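Local coordinates for extracellular solute-binding protein, family 5 (Chelativorans sp., PDB 6WM6), which binds EDTA and related aminopolycarboxylates in the periplasm, and probably hands them to an ABC transporter for uptake, at residues A[333-338]-A[422-427]; A[415-420]-A[526-531]. One frame throughout, in Å; residues are numbered along the deposited sequence. Where two conformers were deposited one is given.

Contacts 1 and 2 lie in the same part of the fold, with their centres about 10 Å apart. Both use helix 416-429. Contact 2 takes its first turn and contact 1 takes the turns that follow, in its middle. Contact 1 pairs this helix with helix 333-340. Contact 2 sets it against strand 524-537 of the mixed sheet. Along the chain the segments run 333-338, 415-420, 422-427 and 526-531, so the segments of the two contacts alternate. They also touch each other: Lys337 CG lies 3.9 Å from Tyr528 CD2, and Leu336 CD2 lies 4.1 Å from Ile527 CG2. Helices 333-340 and 416-429 and strand 524-537 thus pack against one another in this periplasmic binding protein.

Contact 1. Residues A[333-338]-A[422-427]; sequences AGDLKA and ARLITG
Leu336 and Leu424 join two helices that run nearly antiparallel. Helix segments 333-338 and 422-427 run at 150° to each other, counted along the chain direction. Their axes come within 10.4 Å. The interface is small and mostly apolar, and no hydrogen bond crosses it. CD1 of Leu336 does most of the touching. It lies 3.8 Å from CB of Leu424 and 3.9 Å from CD1 of the same residue. One methyl therefore rests against both the base and one branch of the opposite leucine. The same CD1 comes within 4.3 Å of CG1 of Ile425, so it meets two successive residues of the facing helix. The CB of Leu336 does not aim straight at that helix. Its CG stands roughly anti to the backbone N (chi1 -153°), and the branched end then reaches across. Leu424 starts out directly toward helix 333-340, with CG turned away from its own carbonyl carbon (chi1 -70°). Its second branch serves another neighbour: CD2 lies 4.1 Å from OD2 of Asp335. These two side chains cross at about a right angle. The carboxylate of Asp335 finds its polar partners beyond this pair. OD2 is hydrogen-bonded to Tyr428 OH, one turn further along the facing helix, and OD1 forms a salt bridge with Lys339. The polar bond to Tyr428 thus ties the same two helices beside the leucine contact. Met421 and Tyr428 also pack on Leu336. On the sheet side, Ala422 and Ile425 rest on Leu458 of strand 456-462, and Ala422 also meets Leu438 of strand 436-439.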
ATOM      1  N   ALA A 333       6.129 -12.545 -20.434  1.00 20.90           N
ATOM      2  CA  ALA A 333       5.479 -11.416 -19.774  1.00 20.76           C
ATOM      3  C   ALA A 333       4.672 -10.581 -20.754  1.00 21.19           C
ATOM      4  O   ALA A 333       3.639 -10.020 -20.369  1.00 21.19           O
ATOM      5  CB  ALA A 333       6.516 -10.545 -19.058  1.00 21.18           C
ATOM      6  N   GLY A 334       5.111 -10.497 -22.005  1.00 22.27           N
ATOM      7  CA  GLY A 334       4.318  -9.796 -23.010  1.00 23.55           C
ATOM      8  C   GLY A 334       2.959 -10.432 -23.187  1.00 23.33           C
ATOM      9  O   GLY A 334       1.937  -9.750 -23.224  1.00 23.76           O
ATOM     10  N   ASP A 335       2.929 -11.761 -23.279  1.00 22.94           N
ATOM     11  CA  ASP A 335       1.653 -12.458 -23.408  1.00 25.13           C
ATOM     12  C   ASP A 335       0.833 -12.342 -22.135  1.00 22.80           C
ATOM     13  O   ASP A 335      -0.390 -12.180 -22.178  1.00 25.47           O
ATOM     14  CB  ASP A 335       1.906 -13.933 -23.730  1.00 25.52           C
ATOM     15  CG  ASP A 335       0.617 -14.697 -23.986  1.00 27.74           C
ATOM     16  OD1 ASP A 335      -0.022 -14.429 -25.030  1.00 30.51           O
ATOM     17  OD2 ASP A 335       0.223 -15.541 -23.142  1.00 26.45           O
ATOM     18  N   LEU A 336       1.482 -12.423 -20.978  1.00 23.84           N
ATOM     19  CA  LEU A 336       0.774 -12.294 -19.718  1.00 23.96           C
ATOM     20  C   LEU A 336       0.002 -10.980 -19.675  1.00 22.58           C
ATOM     21  O   LEU A 336      -1.182 -10.936 -19.315  1.00 24.54           O
ATOM     22  CB  LEU A 336       1.806 -12.348 -18.593  1.00 34.36           C
ATOM     23  CG  LEU A 336       1.433 -12.832 -17.214  1.00 33.28           C
ATOM     24  CD1 LEU A 336       0.756 -14.174 -17.233  1.00 28.92           C
ATOM     25  CD2 LEU A 336       2.721 -12.916 -16.405  1.00 25.95           C
ATOM     26  N   LYS A 337       0.668  -9.881 -20.032  1.00 21.05           N
ATOM     27  CA  LYS A 337       0.022  -8.579 -20.014  1.00 21.74           C
ATOM     28  C   LYS A 337      -0.969  -8.431 -21.164  1.00 19.68           C
ATOM     29  O   LYS A 337      -2.023  -7.819 -20.989  1.00 20.09           O
ATOM     30  CB  LYS A 337       1.102  -7.492 -20.054  1.00 22.02           C
ATOM     31  CG  LYS A 337       0.593  -6.105 -19.709  1.00 20.89           C
ATOM     32  CD  LYS A 337       1.721  -5.069 -19.583  1.00 20.48           C
ATOM     33  CE  LYS A 337       2.323  -4.677 -20.907  1.00 21.29           C
ATOM     34  NZ  LYS A 337       1.402  -3.813 -21.709  1.00 21.29           N
ATOM     35  N   ALA A 338      -0.654  -9.007 -22.330  1.00 20.81           N
ATOM     36  CA  ALA A 338      -1.555  -8.941 -23.479  1.00 21.34           C
ATOM     37  C   ALA A 338      -2.884  -9.622 -23.203  1.00 23.17           C
ATOM     38  O   ALA A 338      -3.931  -9.176 -23.712  1.00 25.66           O
ATOM     39  CB  ALA A 338      -0.909  -9.593 -24.704  1.00 23.53           C
ATOM     40  N   ALA A 422      -2.079 -17.283 -13.224  1.00 21.90           N
ATOM     41  CA  ALA A 422      -1.597 -18.574 -12.759  1.00 22.00           C
ATOM     42  C   ALA A 422      -1.788 -19.634 -13.834  1.00 21.57           C
ATOM     43  O   ALA A 422      -0.922 -20.495 -14.035  1.00 22.53           O
ATOM     44  CB  ALA A 422      -2.347 -18.978 -11.480  1.00 26.28           C
ATOM     45  N   ARG A 423      -2.924 -19.591 -14.540  1.00 22.94           N
ATOM     46  CA  ARG A 423      -3.146 -20.549 -15.619  1.00 23.67           C
ATOM     47  C   ARG A 423      -2.197 -20.298 -16.784  1.00 22.92           C
ATOM     48  O   ARG A 423      -1.683 -21.239 -17.392  1.00 23.88           O
ATOM     49  CB  ARG A 423      -4.599 -20.479 -16.085  1.00 26.45           C
ATOM     50  CG  ARG A 423      -5.599 -20.958 -15.045  1.00 53.77           C
ATOM     51  CD  ARG A 423      -7.007 -20.980 -15.616  1.00 77.14           C
ATOM     52  NE  ARG A 423      -7.986 -21.466 -14.647  1.00 97.46           N
ATOM     53  CZ  ARG A 423      -8.256 -22.751 -14.427  1.00108.78           C
ATOM     54  NH1 ARG A 423      -9.168 -23.088 -13.527  1.00111.63           N
ATOM     55  NH2 ARG A 423      -7.613 -23.699 -15.099  1.00111.51           N
ATOM     56  N   LEU A 424      -1.973 -19.025 -17.123  1.00 20.97           N
ATOM     57  CA  LEU A 424      -1.031 -18.724 -18.200  1.00 21.58           C
ATOM     58  C   LEU A 424       0.380 -19.182 -17.864  1.00 20.84           C
ATOM     59  O   LEU A 424       1.079 -19.753 -18.719  1.00 21.36           O
ATOM     60  CB  LEU A 424      -1.047 -17.224 -18.475  1.00 20.78           C
ATOM     61  CG  LEU A 424      -2.347 -16.743 -19.127  1.00 21.36           C
ATOM     62  CD1 LEU A 424      -2.461 -15.230 -19.090  1.00 22.61           C
ATOM     63  CD2 LEU A 424      -2.396 -17.264 -20.560  1.00 25.31           C
ATOM     64  N   ILE A 425       0.812 -18.971 -16.620  1.00 21.00           N
ATOM     65  CA  ILE A 425       2.151 -19.373 -16.203  1.00 21.22           C
ATOM     66  C   ILE A 425       2.297 -20.885 -16.265  1.00 21.84           C
ATOM     67  O   ILE A 425       3.335 -21.407 -16.696  1.00 21.79           O
ATOM     68  CB  ILE A 425       2.466 -18.804 -14.801  1.00 19.97           C
ATOM     69  CG1 ILE A 425       2.657 -17.285 -14.916  1.00 19.66           C
ATOM     70  CG2 ILE A 425       3.679 -19.487 -14.205  1.00 21.33           C
ATOM     71  CD1 ILE A 425       2.582 -16.558 -13.596  1.00 23.41           C
ATOM     72  N   THR A 426       1.263 -21.615 -15.837  1.00 21.04           N
ATOM     73  CA  THR A 426       1.265 -23.067 -15.992  1.00 23.87           C
ATOM     74  C   THR A 426       1.546 -23.470 -17.430  1.00 24.08           C
ATOM     75  O   THR A 426       2.350 -24.374 -17.682  1.00 24.03           O
ATOM     76  CB  THR A 426      -0.086 -23.612 -15.535  1.00 25.07           C
ATOM     77  OG1 THR A 426      -0.224 -23.391 -14.125  1.00 26.82           O
ATOM     78  CG2 THR A 426      -0.201 -25.110 -15.832  1.00 29.12           C
ATOM     79  N   GLY A 427       0.903 -22.790 -18.387  1.00 22.46           N
ATOM     80  CA  GLY A 427       1.123 -23.113 -19.787  1.00 23.83           C
ATOM     81  C   GLY A 427       2.510 -22.758 -20.282  1.00 24.41           C
ATOM     82  O   GLY A 427       3.088 -23.483 -21.096  1.00 24.53           O
TER

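Contact 2. Residues A[415-420]-A[526-531]; sequences YPAAND and PIYQLP
Tyr415 and Leu530 both have CG turned away from the carbonyl carbon, with chi1 of -64° and -78°. Both CB atoms point toward the opposite segment, and the two side chains cross at about a right angle. One methyl of Leu530 makes the contact. Its CD2 lies 3.8 Å from CE1 and 4.1 Å from CD1 of Tyr415, and it approaches the ring obliquely. Tyr528 starts differently. Its CG is tucked over the backbone, flanked by N and C (chi1 62°), and the ring reaches across so that its hydroxyl nears helix 416-429. OH of Tyr528 stops 4.2 Å from the methyl CB of Ala417, a loose approach. That hydroxyl is hydrogen-bonded to Thr340 OG1 on helix 333-340. Helix 416-429, to which Ala417 belongs, is the crossover of a beta-alpha-beta unit. It links strands 407-410 and 436-439, which are parallel neighbours in the mixed sheet. Contact 2 packs the start of this helix against strand 524-537 of the same sheet. Tyr415 holds the N-cap position. Its backbone O receives weak hydrogen bonds from Ala418 N at 2.9 Å and from Asn419 N at 3.4 Å. Tyr307 of strand 305-311 touches Tyr415, Ala417 and Leu530, and so bridges the two segments. The Tyr415 ring also meets that of Tyr460, and its OH is hydrogen-bonded to Gln278 OE1. A bound sulfate ion, probably from the crystallisation liquor, lies about 6 Å from the Tyr415 side chain.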
ATOM      1  N   TYR A 415      -8.808 -11.572  -6.789  1.00 28.37           N
ATOM      2  CA  TYR A 415      -8.049 -10.919  -7.857  1.00 29.76           C
ATOM      3  C   TYR A 415      -8.147 -11.785  -9.101  1.00 33.83           C
ATOM      4  O   TYR A 415      -7.302 -12.662  -9.334  1.00 28.98           O
ATOM      5  CB  TYR A 415      -6.608 -10.665  -7.423  1.00 27.51           C
ATOM      6  CG  TYR A 415      -6.574  -9.700  -6.266  1.00 25.79           C
ATOM      7  CD1 TYR A 415      -6.536  -8.327  -6.492  1.00 25.97           C
ATOM      8  CD2 TYR A 415      -6.665 -10.148  -4.961  1.00 32.78           C
ATOM      9  CE1 TYR A 415      -6.551  -7.436  -5.448  1.00 26.85           C
ATOM     10  CE2 TYR A 415      -6.686  -9.257  -3.905  1.00 28.26           C
ATOM     11  CZ  TYR A 415      -6.623  -7.903  -4.162  1.00 31.13           C
ATOM     12  OH  TYR A 415      -6.640  -7.001  -3.114  1.00 34.80           O
ATOM     13  N   PRO A 416      -9.169 -11.565  -9.929  1.00 29.78           N
ATOM     14  CA  PRO A 416      -9.320 -12.389 -11.146  1.00 29.45           C
ATOM     15  C   PRO A 416      -8.082 -12.397 -12.023  1.00 29.26           C
ATOM     16  O   PRO A 416      -7.766 -13.417 -12.648  1.00 28.86           O
ATOM     17  CB  PRO A 416     -10.530 -11.758 -11.850  1.00 37.06           C
ATOM     18  CG  PRO A 416     -11.286 -11.054 -10.775  1.00 32.62           C
ATOM     19  CD  PRO A 416     -10.283 -10.606  -9.757  1.00 33.77           C
ATOM     20  N   ALA A 417      -7.368 -11.277 -12.103  1.00 27.81           N
ATOM     21  CA  ALA A 417      -6.157 -11.250 -12.917  1.00 26.60           C
ATOM     22  C   ALA A 417      -5.138 -12.272 -12.430  1.00 26.64           C
ATOM     23  O   ALA A 417      -4.438 -12.897 -13.236  1.00 24.80           O
ATOM     24  CB  ALA A 417      -5.552  -9.847 -12.918  1.00 26.98           C
ATOM     25  N   ALA A 418      -5.035 -12.463 -11.115  1.00 26.80           N
ATOM     26  CA  ALA A 418      -4.082 -13.441 -10.590  1.00 25.85           C
ATOM     27  C   ALA A 418      -4.470 -14.861 -10.984  1.00 25.04           C
ATOM     28  O   ALA A 418      -3.605 -15.680 -11.328  1.00 23.96           O
ATOM     29  CB  ALA A 418      -3.967 -13.315  -9.072  1.00 31.34           C
ATOM     30  N   ASN A 419      -5.759 -15.186 -10.918  1.00 26.73           N
ATOM     31  CA  ASN A 419      -6.204 -16.512 -11.335  0.53 25.52           C
ATOM     32  C   ASN A 419      -5.846 -16.762 -12.797  1.00 23.47           C
ATOM     33  O   ASN A 419      -5.316 -17.819 -13.150  1.00 26.95           O
ATOM     34  CB  ASN A 419      -7.715 -16.641 -11.121  0.53 31.58           C
ATOM     35  CG  ASN A 419      -8.183 -18.083 -11.138  0.53 36.36           C
ATOM     36  OD1 ASN A 419      -7.652 -18.915 -11.869  0.53 41.71           O
ATOM     37  ND2 ASN A 419      -9.182 -18.386 -10.320  0.53 43.17           N
ATOM     38  N   ASP A 420      -6.114 -15.779 -13.659  1.00 25.40           N
ATOM     39  CA  ASP A 420      -5.801 -15.934 -15.077  1.00 23.71           C
ATOM     40  C   ASP A 420      -4.303 -16.064 -15.297  1.00 22.47           C
ATOM     41  O   ASP A 420      -3.850 -16.867 -16.118  1.00 21.81           O
ATOM     42  CB  ASP A 420      -6.358 -14.739 -15.864  1.00 26.96           C
ATOM     43  CG  ASP A 420      -7.873 -14.654 -15.824  1.00 35.00           C
ATOM     44  OD1 ASP A 420      -8.524 -15.690 -15.591  1.00 36.01           O
ATOM     45  OD2 ASP A 420      -8.412 -13.548 -16.037  1.00 37.44           O
ATOM     46  N   PRO A 526       8.625  -9.488 -10.773  1.00 14.54           N
ATOM     47  CA  PRO A 526       7.599  -8.444 -10.877  1.00 14.34           C
ATOM     48  C   PRO A 526       6.843  -8.579 -12.181  1.00 14.78           C
ATOM     49  O   PRO A 526       7.407  -8.983 -13.204  1.00 15.95           O
ATOM     50  CB  PRO A 526       8.423  -7.147 -10.847  1.00 16.02           C
ATOM     51  CG  PRO A 526       9.746  -7.529 -11.532  1.00 16.54           C
ATOM     52  CD  PRO A 526       9.965  -9.003 -11.181  1.00 15.56           C
ATOM     53  N   ILE A 527       5.559  -8.208 -12.148  1.00 15.42           N
ATOM     54  CA  ILE A 527       4.661  -8.369 -13.297  1.00 14.18           C
ATOM     55  C   ILE A 527       4.198  -6.990 -13.783  1.00 14.35           C
ATOM     56  O   ILE A 527       4.755  -6.440 -14.733  1.00 15.38           O
ATOM     57  CB  ILE A 527       3.538  -9.362 -12.970  1.00 15.15           C
ATOM     58  CG1 ILE A 527       4.132 -10.737 -12.602  1.00 16.45           C
ATOM     59  CG2 ILE A 527       2.594  -9.511 -14.151  1.00 17.99           C
ATOM     60  CD1 ILE A 527       3.142 -11.733 -12.016  1.00 17.98           C
ATOM     61  N   TYR A 528       3.189  -6.410 -13.152  1.00 15.08           N
ATOM     62  CA  TYR A 528       2.724  -5.065 -13.507  1.00 14.61           C
ATOM     63  C   TYR A 528       1.824  -4.568 -12.387  1.00 14.49           C
ATOM     64  O   TYR A 528       1.343  -5.333 -11.543  1.00 15.34           O
ATOM     65  CB  TYR A 528       2.034  -5.024 -14.870  1.00 15.81           C
ATOM     66  CG  TYR A 528       0.790  -5.852 -15.033  1.00 16.57           C
ATOM     67  CD1 TYR A 528      -0.380  -5.526 -14.358  1.00 17.43           C
ATOM     68  CD2 TYR A 528       0.753  -6.968 -15.889  1.00 17.19           C
ATOM     69  CE1 TYR A 528      -1.552  -6.265 -14.502  1.00 18.50           C
ATOM     70  CE2 TYR A 528      -0.405  -7.710 -16.022  1.00 17.72           C
ATOM     71  CZ  TYR A 528      -1.536  -7.362 -15.336  1.00 18.62           C
ATOM     72  OH  TYR A 528      -2.724  -8.077 -15.453  1.00 24.27           O
ATOM     73  N   GLN A 529       1.577  -3.260 -12.407  1.00 15.82           N
ATOM     74  CA  GLN A 529       0.754  -2.603 -11.395  1.00 14.96           C
ATOM     75  C   GLN A 529      -0.721  -2.928 -11.555  1.00 14.71           C
ATOM     76  O   GLN A 529      -1.263  -2.981 -12.664  1.00 16.50           O
ATOM     77  CB  GLN A 529       0.946  -1.091 -11.523  1.00 14.52           C
ATOM     78  CG  GLN A 529       2.297  -0.572 -11.023  1.00 15.33           C
ATOM     79  CD  GLN A 529       2.580   0.780 -11.593  1.00 14.46           C
ATOM     80  OE1 GLN A 529       3.083   0.902 -12.708  1.00 16.39           O
ATOM     81  NE2 GLN A 529       2.308   1.808 -10.809  1.00 15.44           N
ATOM     82  N   LEU A 530      -1.404  -3.103 -10.426  1.00 15.27           N
ATOM     83  CA  LEU A 530      -2.841  -3.256 -10.449  1.00 14.45           C
ATOM     84  C   LEU A 530      -3.500  -1.958 -10.890  1.00 16.00           C
ATOM     85  O   LEU A 530      -3.036  -0.876 -10.546  1.00 16.90           O
ATOM     86  CB  LEU A 530      -3.381  -3.618  -9.064  1.00 17.25           C
ATOM     87  CG  LEU A 530      -3.212  -5.068  -8.606  1.00 17.06           C
ATOM     88  CD1 LEU A 530      -1.781  -5.473  -8.393  1.00 19.14           C
ATOM     89  CD2 LEU A 530      -4.003  -5.273  -7.307  1.00 20.30           C
ATOM     90  N   PRO A 531      -4.616  -2.031 -11.594  1.00 16.10           N
ATOM     91  CA  PRO A 531      -5.405  -0.817 -11.838  1.00 16.49           C
ATOM     92  C   PRO A 531      -6.267  -0.483 -10.641  1.00 16.73           C
ATOM     93  O   PRO A 531      -6.877  -1.352 -10.026  1.00 18.20           O
ATOM     94  CB  PRO A 531      -6.275  -1.205 -13.041  1.00 18.83           C
ATOM     95  CG  PRO A 531      -6.468  -2.693 -12.885  1.00 22.90           C
ATOM     96  CD  PRO A 531      -5.167  -3.220 -12.291  1.00 19.87           C
TER